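Local coordinates for PA14 domain-containing protein (Clostridium clariflavum, PDB 6QDI) that probably senses plant-biomass polysaccharides outside the cell through tandem calcium-binding PA14 domains, as part of a membrane-bound RsgI-type anti-sigma factor, at residues F28-N33 / Y45-T50; S66-V71 / T114-V119. All blocks are in the same frame, centred on the assembly; numbering follows the deposited sequence. Where two conformers were deposited one is given.

Contact 1: F28-N33 / Y45-T50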
loop_
_atom_site.group_PDB
_atom_site.type_symbol
_atom_site.label_atom_id
_atom_site.label_comp_id
_atom_site.label_asym_id
_atom_site.label_seq_id
_atom_site.Cartn_x
_atom_site.Cartn_y
_atom_site.Cartn_z
ATOM N N PHE A 28 -6.140 -16.413 6.923
ATOM C CA PHE A 28 -5.360 -15.522 7.769
ATOM C C PHE A 28 -6.217 -14.813 8.779
ATOM O O PHE A 28 -7.311 -14.339 8.467
ATOM C CB PHE A 28 -4.629 -14.469 6.929
ATOM C CG PHE A 28 -3.502 -15.047 6.158
ATOM C CD1 PHE A 28 -2.329 -15.337 6.790
ATOM C CD2 PHE A 28 -3.597 -15.318 4.806
ATOM C CE1 PHE A 28 -1.259 -15.890 6.113
ATOM C CE2 PHE A 28 -2.521 -15.880 4.109
ATOM C CZ PHE A 28 -1.369 -16.175 4.769
ATOM N N PHE A 29 -5.696 -14.733 9.987
ATOM C CA PHE A 29 -6.297 -13.955 11.016
ATOM C C PHE A 29 -5.170 -13.196 11.697
ATOM O O PHE A 29 -4.320 -13.843 12.362
ATOM C CB PHE A 29 -7.055 -14.835 12.017
ATOM C CG PHE A 29 -7.754 -14.063 13.072
ATOM C CD1 PHE A 29 -7.040 -13.498 14.177
ATOM C CD2 PHE A 29 -9.118 -13.876 13.047
ATOM C CE1 PHE A 29 -7.672 -12.780 15.155
ATOM C CE2 PHE A 29 -9.733 -13.190 14.052
ATOM C CZ PHE A 29 -9.008 -12.630 15.081
ATOM N N TRP A 30 -5.109 -11.880 11.501
ATOM C CA TRP A 30 -3.962 -11.084 11.932
ATOM C C TRP A 30 -4.221 -10.279 13.198
ATOM O O TRP A 30 -3.291 -9.677 13.744
ATOM C CB TRP A 30 -3.502 -10.187 10.782
ATOM C CG TRP A 30 -2.888 -10.930 9.672
ATOM C CD1 TRP A 30 -1.795 -11.760 9.727
ATOM C CD2 TRP A 30 -3.280 -10.914 8.299
ATOM N NE1 TRP A 30 -1.499 -12.258 8.497
ATOM C CE2 TRP A 30 -2.382 -11.732 7.592
ATOM C CE3 TRP A 30 -4.311 -10.288 7.600
ATOM C CZ2 TRP A 30 -2.469 -11.925 6.211
ATOM C CZ3 TRP A 30 -4.394 -10.497 6.214
ATOM C CH2 TRP A 30 -3.491 -11.299 5.560
ATOM N N GLY A 31 -5.485 -10.230 13.671
ATOM C CA GLY A 31 -5.763 -9.421 14.833
ATOM C C GLY A 31 -5.496 -7.988 14.468
ATOM O O GLY A 31 -5.738 -7.558 13.345
ATOM N N VAL A 32 -4.927 -7.264 15.418
ATOM C CA VAL A 32 -4.557 -5.867 15.165
ATOM C C VAL A 32 -3.092 -5.732 14.816
ATOM O O VAL A 32 -2.588 -4.601 14.752
ATOM C CB VAL A 32 -4.933 -4.899 16.315
ATOM C CG1 VAL A 32 -6.448 -4.839 16.428
ATOM C CG2 VAL A 32 -4.306 -5.293 17.628
ATOM N N ASN A 33 -2.382 -6.832 14.595
ATOM C CA ASN A 33 -0.958 -6.767 14.252
ATOM C C ASN A 33 -0.727 -6.987 12.796
ATOM O O ASN A 33 -1.599 -7.403 12.073
ATOM C CB ASN A 33 -0.199 -7.793 15.034
ATOM C CG ASN A 33 -0.117 -7.397 16.475
ATOM O OD1 ASN A 33 0.110 -6.208 16.800
ATOM N ND2 ASN A 33 -0.362 -8.334 17.341
ATOM N N TYR A 45 -3.009 -1.920 5.702
ATOM C CA TYR A 45 -2.183 -2.724 4.805
ATOM C C TYR A 45 -3.080 -3.437 3.828
ATOM O O TYR A 45 -4.308 -3.423 3.955
ATOM C CB TYR A 45 -1.254 -3.705 5.596
ATOM C CG TYR A 45 -1.991 -4.626 6.531
ATOM C CD1 TYR A 45 -2.557 -5.795 6.059
ATOM C CD2 TYR A 45 -2.134 -4.330 7.886
ATOM C CE1 TYR A 45 -3.261 -6.665 6.921
ATOM C CE2 TYR A 45 -2.827 -5.181 8.737
ATOM C CZ TYR A 45 -3.391 -6.330 8.239
ATOM O OH TYR A 45 -4.110 -7.189 9.048
ATOM N N SER A 46 -2.467 -4.034 2.815
ATOM C CA SER A 46 -3.255 -4.708 1.792
ATOM C C SER A 46 -2.395 -5.794 1.169
ATOM O O SER A 46 -1.159 -5.802 1.330
ATOM C CB SER A 46 -3.801 -3.697 0.762
ATOM O OG SER A 46 -2.745 -2.940 0.156
ATOM N N VAL A 47 -3.042 -6.740 0.501
ATOM C CA VAL A 47 -2.387 -7.908 -0.061
ATOM C C VAL A 47 -3.030 -8.258 -1.373
ATOM O O VAL A 47 -4.269 -8.177 -1.532
ATOM C CB VAL A 47 -2.498 -9.132 0.901
ATOM C CG1 VAL A 47 -1.582 -10.240 0.425
ATOM C CG2 VAL A 47 -2.180 -8.762 2.338
ATOM N N ARG A 48 -2.201 -8.679 -2.341
ATOM C CA ARG A 48 -2.694 -9.301 -3.557
ATOM C C ARG A 48 -2.107 -10.704 -3.656
ATOM O O ARG A 48 -0.890 -10.885 -3.600
ATOM C CB ARG A 48 -2.309 -8.550 -4.807
ATOM C CG ARG A 48 -2.817 -9.186 -6.083
ATOM C CD ARG A 48 -2.378 -8.461 -7.330
ATOM N NE ARG A 48 -2.931 -7.128 -7.405
ATOM C CZ ARG A 48 -2.238 -5.995 -7.351
ATOM N NH1 ARG A 48 -0.957 -5.974 -7.112
ATOM N NH2 ARG A 48 -2.907 -4.828 -7.448
ATOM N N TRP A 49 -2.987 -11.687 -3.825
ATOM C CA TRP A 49 -2.578 -13.062 -4.123
ATOM C C TRP A 49 -2.835 -13.391 -5.570
ATOM O O TRP A 49 -3.919 -13.102 -6.109
ATOM C CB TRP A 49 -3.334 -14.076 -3.251
ATOM C CG TRP A 49 -2.907 -14.081 -1.829
ATOM C CD1 TRP A 49 -1.841 -14.714 -1.300
ATOM C CD2 TRP A 49 -3.558 -13.432 -0.723
ATOM N NE1 TRP A 49 -1.760 -14.507 0.029
ATOM C CE2 TRP A 49 -2.810 -13.719 0.418
ATOM C CE3 TRP A 49 -4.703 -12.601 -0.605
ATOM C CZ2 TRP A 49 -3.157 -13.237 1.657
ATOM C CZ3 TRP A 49 -5.043 -12.138 0.667
ATOM C CH2 TRP A 49 -4.260 -12.438 1.751
ATOM N N THR A 50 -1.844 -14.013 -6.224
ATOM C CA THR A 50 -1.963 -14.415 -7.602
ATOM C C THR A 50 -1.399 -15.830 -7.812
ATOM O O THR A 50 -0.428 -16.255 -7.169
ATOM C CB THR A 50 -1.240 -13.442 -8.569
ATOM O OG1 THR A 50 0.092 -13.245 -8.123
ATOM C CG2 THR A 50 -1.971 -12.105 -8.637
HETATM O O HOH W 1 -4.051 -6.367 11.595
#
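Strands 28-31 and 45-50 run nearly antiparallel, at 168°, but their axes stay 12.1 Å apart, so they face each other as members of two different sheets and meet through their side chains. W30 and Y45 touch as an offset edge-to-face pair: the tyrosine presents its edge to the face of the indole, with the planes at 86° and the centroid of the six-membered ring of W30 5.7 Å from that of the Y45 ring. The closest approach is Y45 OH to W30 CE3, 3.4 Å. Y45 reaches there with CG lodged between its backbone N and carbonyl carbon (chi1 56°). On the other side of the indole plane from Y45, CB of F28 lies toward the rim. The far end of the indole meets W49 edge to edge, CH2 of W30 standing 4.0 Å from CH2 of W49, while a methyl of V47 fills in beside it. This aromatic layer is core of the first PA14 domain, a beta sandwich: strand 27-31 pairs with 117-125 in one sheet, and 44-53 belongs to the other. F28 continues the layer, its CE2 3.7 Å from CZ2 of W49; the two planes are nearly parallel but slid so far apart that the rings barely overlap. W49 NE1 is hydrogen-bonded to D23, which helps to set the rotation of the indole. Where the type II' turn W30-N33 leaves the strand, a single water gathers the polar atoms: it accepts from Y45 OH (2.7 Å) and donates to the carbonyl oxygens of G31 and N33.

Contact 2: S66-V71 / T114-V119. With CA (calcium ion), chain D; EDO (1,2-ethanediol), chain C.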
loop_
_atom_site.group_PDB
_atom_site.type_symbol
_atom_site.label_atom_id
_atom_site.label_comp_id
_atom_site.label_asym_id
_atom_site.label_seq_id
_atom_site.Cartn_x
_atom_site.Cartn_y
_atom_site.Cartn_z
ATOM N N SER A 66 -14.682 -14.806 4.022
ATOM C CA SER A 66 -14.826 -14.076 5.289
ATOM C C SER A 66 -13.766 -12.990 5.268
ATOM O O SER A 66 -12.603 -13.296 4.965
ATOM C CB SER A 66 -14.591 -15.040 6.465
ATOM O OG SER A 66 -15.421 -16.178 6.390
ATOM N N ARG A 67 -14.147 -11.740 5.565
ATOM C CA ARG A 67 -13.234 -10.630 5.332
ATOM C C ARG A 67 -13.396 -9.536 6.381
ATOM O O ARG A 67 -14.510 -9.156 6.765
ATOM C CB ARG A 67 -13.468 -10.010 3.950
ATOM C CG ARG A 67 -14.853 -9.371 3.784
ATOM C CD ARG A 67 -15.156 -8.834 2.425
ATOM N NE ARG A 67 -16.442 -8.173 2.383
ATOM C CZ ARG A 67 -16.669 -6.903 2.646
ATOM N NH1 ARG A 67 -17.898 -6.427 2.510
ATOM N NH2 ARG A 67 -15.673 -6.089 3.010
ATOM N N ASP A 68 -12.254 -8.935 6.699
ATOM C CA ASP A 68 -12.206 -7.669 7.451
ATOM C C ASP A 68 -10.902 -7.058 6.971
ATOM O O ASP A 68 -9.860 -7.529 7.408
ATOM C CB ASP A 68 -12.258 -7.932 8.935
ATOM C CG ASP A 68 -12.129 -6.692 9.744
ATOM O OD1 ASP A 68 -11.763 -5.627 9.178
ATOM O OD2 ASP A 68 -12.368 -6.762 10.997
ATOM N N ASN A 69 -10.861 -6.098 6.028
ATOM C CA ASN A 69 -11.982 -5.390 5.449
ATOM C C ASN A 69 -12.288 -5.825 4.009
ATOM O O ASN A 69 -12.990 -6.824 3.831
ATOM C CB ASN A 69 -11.745 -3.870 5.553
ATOM C CG ASN A 69 -11.796 -3.410 6.990
ATOM O OD1 ASN A 69 -10.756 -3.231 7.638
ATOM N ND2 ASN A 69 -13.009 -3.343 7.532
ATOM N N GLY A 70 -11.810 -5.126 3.001
ATOM C CA GLY A 70 -12.306 -5.355 1.646
ATOM C C GLY A 70 -11.649 -6.518 0.930
ATOM O O GLY A 70 -10.490 -6.845 1.175
ATOM N N VAL A 71 -12.404 -7.125 0.005
ATOM C CA VAL A 71 -11.899 -8.173 -0.878
ATOM C C VAL A 71 -12.455 -8.021 -2.273
ATOM O O VAL A 71 -13.640 -7.661 -2.449
ATOM C CB VAL A 71 -12.231 -9.585 -0.336
ATOM C CG1 VAL A 71 -12.140 -10.697 -1.394
ATOM C CG2 VAL A 71 -11.407 -9.891 0.900
ATOM N N THR A 114 -7.735 -0.318 9.522
ATOM C CA THR A 114 -7.803 -0.258 11.002
ATOM C C THR A 114 -8.455 -1.490 11.608
ATOM O O THR A 114 -9.239 -2.218 10.974
ATOM C CB THR A 114 -8.471 1.004 11.580
ATOM O OG1 THR A 114 -9.900 0.953 11.482
ATOM C CG2 THR A 114 -7.921 2.257 10.934
ATOM N N GLY A 115 -8.130 -1.716 12.868
ATOM C CA GLY A 115 -8.729 -2.790 13.635
ATOM C C GLY A 115 -8.263 -4.152 13.187
ATOM O O GLY A 115 -7.193 -4.326 12.601
ATOM N N ASN A 116 -9.081 -5.136 13.506
ATOM C CA ASN A 116 -8.812 -6.507 13.150
ATOM C C ASN A 116 -8.652 -6.622 11.627
ATOM O O ASN A 116 -9.301 -5.907 10.859
ATOM C CB ASN A 116 -9.989 -7.392 13.586
ATOM C CG ASN A 116 -9.613 -8.869 13.789
ATOM O OD1 ASN A 116 -8.495 -9.317 13.506
ATOM N ND2 ASN A 116 -10.594 -9.636 14.262
ATOM N N GLY A 117 -7.839 -7.587 11.213
ATOM C CA GLY A 117 -7.682 -7.962 9.825
ATOM C C GLY A 117 -7.757 -9.473 9.702
ATOM O O GLY A 117 -7.069 -10.170 10.418
ATOM N N PHE A 118 -8.612 -9.955 8.788
ATOM C CA PHE A 118 -8.695 -11.374 8.508
ATOM C C PHE A 118 -9.228 -11.579 7.091
ATOM O O PHE A 118 -9.980 -10.750 6.579
ATOM C CB PHE A 118 -9.506 -12.146 9.560
ATOM C CG PHE A 118 -10.894 -11.639 9.828
ATOM C CD1 PHE A 118 -11.939 -11.907 8.949
ATOM C CD2 PHE A 118 -11.178 -11.002 11.026
ATOM C CE1 PHE A 118 -13.239 -11.489 9.233
ATOM C CE2 PHE A 118 -12.484 -10.615 11.328
ATOM C CZ PHE A 118 -13.497 -10.840 10.437
ATOM N N VAL A 119 -8.889 -12.728 6.510
ATOM C CA VAL A 119 -9.397 -13.104 5.217
ATOM C C VAL A 119 -9.244 -14.616 5.077
ATOM O O VAL A 119 -8.164 -15.182 5.319
ATOM C CB VAL A 119 -8.733 -12.326 4.074
ATOM C CG1 VAL A 119 -7.231 -12.460 4.006
ATOM C CG2 VAL A 119 -9.352 -12.692 2.739
HETATM CA CA CA D . -10.307 -3.979 9.930
HETATM C C1 EDO C . -12.851 -3.589 12.038
HETATM O O1 EDO C . -11.653 -4.392 11.968
HETATM C C2 EDO C . -12.550 -2.180 11.491
HETATM O O2 EDO C . -12.161 -2.375 10.159
#
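The F118 ring carries CB of D68 over the centre of one face, a CH-pi contact with CB 3.5 Å from the ring centroid; the backbone of S66 lies at the ring's edge. F118 folds back over its neighbour strand because CG sits between the backbone N and the carbonyl carbon (chi1 54°). In the backbone, D68 and F118 form an antiparallel hydrogen-bonded pair: D68 N gives to F118 O at 2.9 Å, and F118 N returns to D68 O at 3.1 Å. R67 and V119 follow as the non-hydrogen-bonded pair, and V119 CG2 packs on V71 CG2. Just past the end of the pairing lies a calcium site of the PA14 domain, built on a cis peptide between D68 and N69. The carboxylate of D68, extended away from its backbone N (chi1 176°), binds the ion through OD1 at 2.3 Å, and N69 adds its side-chain OD1 at 2.5 Å. From the opposite segment come two main-chain oxygens, T114 O at 2.3 Å and N116 O at 2.4 Å, with N112 completing the protein ligands. Both hydroxyls of a 1,2-ethanediol, probably from the crystallisation liquor, also coordinate calcium, and N69 ND2 donates to its O2. R67 braces the loop through the carbonyl of N69: its NH2 donates to N69 O (2.9 Å) from above the carbonyl plane, while salt bridges to E92 and D85 hold the guanidinium.

Contacts 1 and 2 lie in the first PA14 domain, their centres 8 Å apart; contact 1 reaches, through 27-31 alone, the sheet that holds both strands of contact 2. Main-chain bonds probably stitch them together, with W30 N 2.8 Å from G117 O and F28 N 2.9 Å from V119 O. Strand 117-125 has 59-68 on one flank and 27-31 on the other, and V119 packs against W30. Y45 touches N112, a ligand of the calcium in contact 2, while its side chain lies about 5 Å from the domain's other calcium, bound by D42. The diol takes two sites on the contact 2 calcium, as sugar hydroxyls do in calcium-dependent PA14 lectins, so this is probably the sugar-binding end.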